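PDB 4EUN: thermoresistant glucokinase, which probably phosphorylates gluconate at the expense of ATP, as a gluconokinase-type carbohydrate kinase of the P-loop fold. Local coordinates for residues 111-116 with 164-169; 172-177 with 184-189. All coordinates share one frame; numbering follows the deposited sequence.

Interaction 1 (111-116 with 164-169); sequences LKRTYR and ALEPDE
Arg116 and Glu169 meet at the middle of a salt-bridge network that ties the first turn of helix 113-119 to the loop leading into strand 171-175 of a P-loop kinase fold. Arg116 takes the carboxylate side-on: Arg116 NE reaches Glu169 OE2 at 2.7 Å, almost straight at 171°, while NH2 reaches OE1 at 2.9 Å, with the two flat groups nearly coplanar. The bend at chi3 (-66°) turns the guanidinium so that this NE-containing side faces the glutamate. Leu165 CD2 lies over one guanidinium face, 3.7 Å from Arg116 NE.

Arg113 works differently. Arg113 grips Asp168 end-on, with Arg113 NH1 to Asp168 OD1 at 2.7 Å and NH2 to OD2 at 3.1 Å, and NH1 also makes a weak bond to Glu166 OE1. Arg113's guanidinium stacks against Glu169, the planes 18° apart, with Glu169 CG over its face toward the rim.

Farther out, Glu169 OE2 has a second salt bridge to Arg120, Arg113 NE pairs with Asp117, and Arg116 NH1 bonds to the backbone O of Glu163. Within the loop, a type I turn from Glu166 to Glu169 brings the acids together. The turn carries the Glu169 N to Glu166 O backbone bond, and Glu169 OE1 also accepts the Glu166 backbone N at 2.8 Å through its anti lone pair.

Interaction 2 (172-177 with 184-189); sequences IVLDLR and IERALT
Arg186 reaches from helix 180-191 to the backbone of Val173 in strand 171-175, an outermost strand, within this chain, of the parallel sheet in this P-loop, alpha/beta fold. Strand and helix are consecutive and run almost antiparallel, their segment axes 170° apart and 9.5 Å at closest approach, as expected of a helix folded back along the strand it follows.

The arginine leaves the helix with CG anti to its own N (chi1 179°) and stays extended as far as NE, which carries the guanidinium across to the strand. There Arg186 NH2 meets Val173 O at 2.9 Å, with the oxygen in the guanidinium plane and the donor in the carbonyl plane. Arg186 NE adds a weak bond to Val173 O at 3.4 Å, so one carbonyl takes two N-H groups from one edge of the guanidinium.

Leu174 runs alongside in the opposite direction. Leu174 CD2 lies 3.7 Å from Arg186 NE and also touches the aliphatic CD, while the other methyl, Leu174 CD1, comes to 4.5 Å from Ala187 CB. The same pair of residues is packed against helix 42-53, Leu174 on Ile45 and Ala187 on Val49. Ile172, whose CB points toward the helix, extends the apolar patch and also touches Trp190. The outermost methyl of this isoleucine, Ile172 CD1, ends 4.3 Å from Ala187 CA, beside the helix backbone.

The two contacts sit on neighbouring stretches of chain: the loop of interaction 1 leads into the strand of interaction 2, and they touch where Leu165 CD1 packs on Ile172 N at 3.9 Å. Their centres are 18 Å apart. Interaction 1 is a surface contact joining elements far apart in sequence, and is held chiefly by charge, with two arginines set among three acids. Interaction 2 is partly buried and local, joining a strand to the next helix through leucine, isoleucine and alanine side chains, with a single arginine capturing a neutral backbone carbonyl. Side chains of strand 127-132 touch both, at Leu165 in interaction 1 and at Leu174 in interaction 2.

Interaction 1 (111-116 with 164-169)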
# COMPACT_ATOMS: atom_id res chain seq x y z
N LEU A 111 -12.20 9.19 -8.77
CA LEU A 111 -11.59 10.13 -9.69
C LEU A 111 -12.58 10.61 -10.75
O LEU A 111 -13.37 9.82 -11.29
CB LEU A 111 -10.44 9.46 -10.42
CG LEU A 111 -9.34 8.86 -9.56
CD1 LEU A 111 -8.41 8.05 -10.44
CD2 LEU A 111 -8.59 9.96 -8.84
N LYS A 112 -12.50 11.90 -11.04
CA LYS A 112 -13.16 12.48 -12.19
C LYS A 112 -12.36 12.15 -13.44
O LYS A 112 -11.18 11.84 -13.34
CB LYS A 112 -13.21 13.99 -12.03
CG LYS A 112 -14.03 14.47 -10.85
CD LYS A 112 -14.16 16.00 -10.91
CE LYS A 112 -14.91 16.55 -9.70
NZ LYS A 112 -15.10 18.03 -9.81
N ARG A 113 -13.00 12.25 -14.60
CA ARG A 113 -12.29 12.12 -15.88
C ARG A 113 -11.08 13.04 -15.98
O ARG A 113 -10.00 12.60 -16.36
CB ARG A 113 -13.25 12.42 -17.04
CG ARG A 113 -12.54 12.71 -18.36
CD ARG A 113 -12.00 11.44 -18.95
NE ARG A 113 -11.00 11.66 -19.99
CZ ARG A 113 -11.14 11.27 -21.25
NH1 ARG A 113 -12.25 10.64 -21.64
NH2 ARG A 113 -10.17 11.49 -22.12
N THR A 114 -11.26 14.31 -15.63
CA THR A 114 -10.13 15.26 -15.65
C THR A 114 -8.97 14.83 -14.74
O THR A 114 -7.81 15.14 -15.04
CB THR A 114 -10.56 16.68 -15.23
OG1 THR A 114 -11.20 16.62 -13.95
CG2 THR A 114 -11.51 17.28 -16.26
N TYR A 115 -9.27 14.16 -13.63
CA TYR A 115 -8.22 13.66 -12.74
C TYR A 115 -7.43 12.57 -13.45
O TYR A 115 -6.20 12.50 -13.34
CB TYR A 115 -8.78 13.08 -11.44
CG TYR A 115 -9.55 14.03 -10.56
CD1 TYR A 115 -9.67 15.38 -10.86
CD2 TYR A 115 -10.18 13.56 -9.41
CE1 TYR A 115 -10.40 16.23 -10.04
CE2 TYR A 115 -10.91 14.40 -8.60
CZ TYR A 115 -11.01 15.74 -8.91
OH TYR A 115 -11.74 16.58 -8.08
N ARG A 116 -8.15 11.68 -14.13
CA ARG A 116 -7.49 10.61 -14.87
C ARG A 116 -6.64 11.17 -16.00
O ARG A 116 -5.59 10.61 -16.30
CB ARG A 116 -8.51 9.57 -15.36
CG ARG A 116 -9.29 8.94 -14.21
CD ARG A 116 -10.15 7.75 -14.62
NE ARG A 116 -11.27 8.10 -15.52
CZ ARG A 116 -12.51 8.35 -15.12
NH1 ARG A 116 -12.83 8.35 -13.84
NH2 ARG A 116 -13.44 8.62 -16.03
N ALA A 164 -17.84 7.78 -14.52
CA ALA A 164 -17.71 6.55 -15.31
C ALA A 164 -16.54 6.63 -16.27
O ALA A 164 -16.24 7.70 -16.83
CB ALA A 164 -19.00 6.28 -16.08
N LEU A 165 -15.86 5.50 -16.47
CA LEU A 165 -14.86 5.44 -17.53
C LEU A 165 -15.51 5.73 -18.88
O LEU A 165 -16.61 5.25 -19.18
CB LEU A 165 -14.15 4.08 -17.54
CG LEU A 165 -13.22 3.84 -16.36
CD1 LEU A 165 -12.91 2.37 -16.27
CD2 LEU A 165 -11.94 4.64 -16.52
N GLU A 166 -14.82 6.53 -19.69
CA GLU A 166 -15.33 6.98 -20.98
C GLU A 166 -14.67 6.19 -22.12
O GLU A 166 -13.60 5.59 -21.91
CB GLU A 166 -15.14 8.51 -21.10
CG GLU A 166 -15.85 9.27 -19.96
CD GLU A 166 -15.63 10.78 -19.97
OE1 GLU A 166 -14.95 11.30 -20.87
OE2 GLU A 166 -16.15 11.45 -19.04
N PRO A 167 -15.30 6.16 -23.30
CA PRO A 167 -14.84 5.29 -24.40
C PRO A 167 -13.37 5.41 -24.78
O PRO A 167 -12.77 4.39 -25.16
CB PRO A 167 -15.72 5.74 -25.57
CG PRO A 167 -17.00 6.14 -24.94
CD PRO A 167 -16.63 6.75 -23.60
N ASP A 168 -12.78 6.60 -24.69
CA ASP A 168 -11.40 6.77 -25.14
C ASP A 168 -10.39 6.47 -24.04
O ASP A 168 -9.18 6.66 -24.22
CB ASP A 168 -11.18 8.17 -25.72
CG ASP A 168 -11.50 9.26 -24.73
OD1 ASP A 168 -12.29 9.01 -23.79
OD2 ASP A 168 -10.98 10.38 -24.90
N GLU A 169 -10.87 6.00 -22.89
CA GLU A 169 -9.98 5.62 -21.81
C GLU A 169 -9.76 4.11 -21.81
O GLU A 169 -10.54 3.36 -22.39
CB GLU A 169 -10.57 6.03 -20.46
CG GLU A 169 -10.91 7.50 -20.34
CD GLU A 169 -11.35 7.87 -18.95
OE1 GLU A 169 -12.57 7.80 -18.67
OE2 GLU A 169 -10.49 8.21 -18.12

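Interaction 2 (172-177 with 184-189)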
# COMPACT_ATOMS: atom_id res chain seq x y z
N ILE A 172 -11.60 -1.22 -17.23
CA ILE A 172 -12.77 -2.08 -17.08
C ILE A 172 -13.40 -1.89 -15.70
O ILE A 172 -12.74 -1.47 -14.75
CB ILE A 172 -12.43 -3.57 -17.24
CG1 ILE A 172 -11.31 -3.95 -16.29
CG2 ILE A 172 -12.10 -3.88 -18.70
CD1 ILE A 172 -11.18 -5.45 -16.07
N VAL A 173 -14.69 -2.22 -15.60
CA VAL A 173 -15.41 -2.18 -14.34
C VAL A 173 -15.34 -3.54 -13.63
O VAL A 173 -15.49 -4.59 -14.26
CB VAL A 173 -16.89 -1.77 -14.56
CG1 VAL A 173 -17.70 -1.95 -13.28
CG2 VAL A 173 -16.96 -0.33 -15.01
N LEU A 174 -15.10 -3.50 -12.33
CA LEU A 174 -15.11 -4.70 -11.49
C LEU A 174 -16.23 -4.54 -10.46
O LEU A 174 -16.17 -3.65 -9.60
CB LEU A 174 -13.76 -4.87 -10.78
CG LEU A 174 -12.47 -4.96 -11.61
CD1 LEU A 174 -11.22 -4.99 -10.72
CD2 LEU A 174 -12.50 -6.17 -12.53
N ASP A 175 -17.24 -5.40 -10.55
CA ASP A 175 -18.38 -5.33 -9.64
C ASP A 175 -17.99 -5.92 -8.29
O ASP A 175 -17.73 -7.12 -8.20
CB ASP A 175 -19.58 -6.08 -10.25
CG ASP A 175 -20.86 -5.90 -9.46
OD1 ASP A 175 -20.81 -5.69 -8.22
OD2 ASP A 175 -21.94 -5.98 -10.08
N LEU A 176 -17.95 -5.08 -7.26
CA LEU A 176 -17.43 -5.49 -5.95
C LEU A 176 -18.33 -6.49 -5.22
O LEU A 176 -17.97 -6.99 -4.15
CB LEU A 176 -17.15 -4.28 -5.06
CG LEU A 176 -18.27 -3.26 -4.79
CD1 LEU A 176 -19.26 -3.75 -3.74
CD2 LEU A 176 -17.65 -1.94 -4.35
N ARG A 177 -19.49 -6.78 -5.79
CA ARG A 177 -20.35 -7.82 -5.25
C ARG A 177 -19.78 -9.20 -5.55
O ARG A 177 -20.18 -10.19 -4.93
CB ARG A 177 -21.77 -7.69 -5.81
CG ARG A 177 -22.51 -6.50 -5.25
CD ARG A 177 -23.82 -6.26 -5.95
NE ARG A 177 -23.63 -5.77 -7.31
CZ ARG A 177 -24.61 -5.34 -8.10
NH1 ARG A 177 -25.85 -5.35 -7.67
NH2 ARG A 177 -24.34 -4.91 -9.32
N ILE A 184 -9.93 -10.44 -9.40
CA ILE A 184 -8.49 -10.45 -9.68
C ILE A 184 -8.17 -11.22 -10.97
O ILE A 184 -7.38 -10.76 -11.80
CB ILE A 184 -7.70 -11.03 -8.50
CG1 ILE A 184 -7.72 -10.05 -7.32
CG2 ILE A 184 -6.26 -11.32 -8.90
CD1 ILE A 184 -7.43 -10.69 -5.98
N GLU A 185 -8.80 -12.38 -11.14
CA GLU A 185 -8.64 -13.17 -12.36
C GLU A 185 -9.15 -12.40 -13.56
O GLU A 185 -8.53 -12.41 -14.62
CB GLU A 185 -9.38 -14.50 -12.23
CG GLU A 185 -8.49 -15.68 -11.91
CD GLU A 185 -7.70 -16.18 -13.11
OE1 GLU A 185 -8.22 -17.05 -13.84
OE2 GLU A 185 -6.57 -15.70 -13.33
N ARG A 186 -10.28 -11.72 -13.38
CA ARG A 186 -10.88 -10.91 -14.43
C ARG A 186 -9.94 -9.77 -14.84
O ARG A 186 -9.70 -9.54 -16.03
CB ARG A 186 -12.22 -10.35 -13.95
CG ARG A 186 -12.94 -9.46 -14.94
CD ARG A 186 -14.35 -9.14 -14.45
NE ARG A 186 -14.83 -7.85 -14.94
CZ ARG A 186 -15.30 -7.64 -16.17
NH1 ARG A 186 -15.37 -8.64 -17.04
NH2 ARG A 186 -15.71 -6.43 -16.53
N ALA A 187 -9.40 -9.08 -13.84
CA ALA A 187 -8.42 -8.01 -14.06
C ALA A 187 -7.17 -8.51 -14.77
O ALA A 187 -6.70 -7.87 -15.72
CB ALA A 187 -8.03 -7.37 -12.72
N LEU A 188 -6.63 -9.63 -14.30
CA LEU A 188 -5.41 -10.20 -14.86
C LEU A 188 -5.59 -10.60 -16.32
O LEU A 188 -4.70 -10.40 -17.15
CB LEU A 188 -4.95 -11.41 -14.04
CG LEU A 188 -4.33 -11.12 -12.66
CD1 LEU A 188 -4.12 -12.39 -11.86
CD2 LEU A 188 -3.02 -10.37 -12.83
N THR A 189 -6.76 -11.17 -16.64
CA THR A 189 -7.06 -11.56 -18.01
C THR A 189 -7.11 -10.33 -18.90
O THR A 189 -6.55 -10.32 -19.99
CB THR A 189 -8.41 -12.32 -18.10
OG1 THR A 189 -8.32 -13.55 -17.37
CG2 THR A 189 -8.74 -12.64 -19.54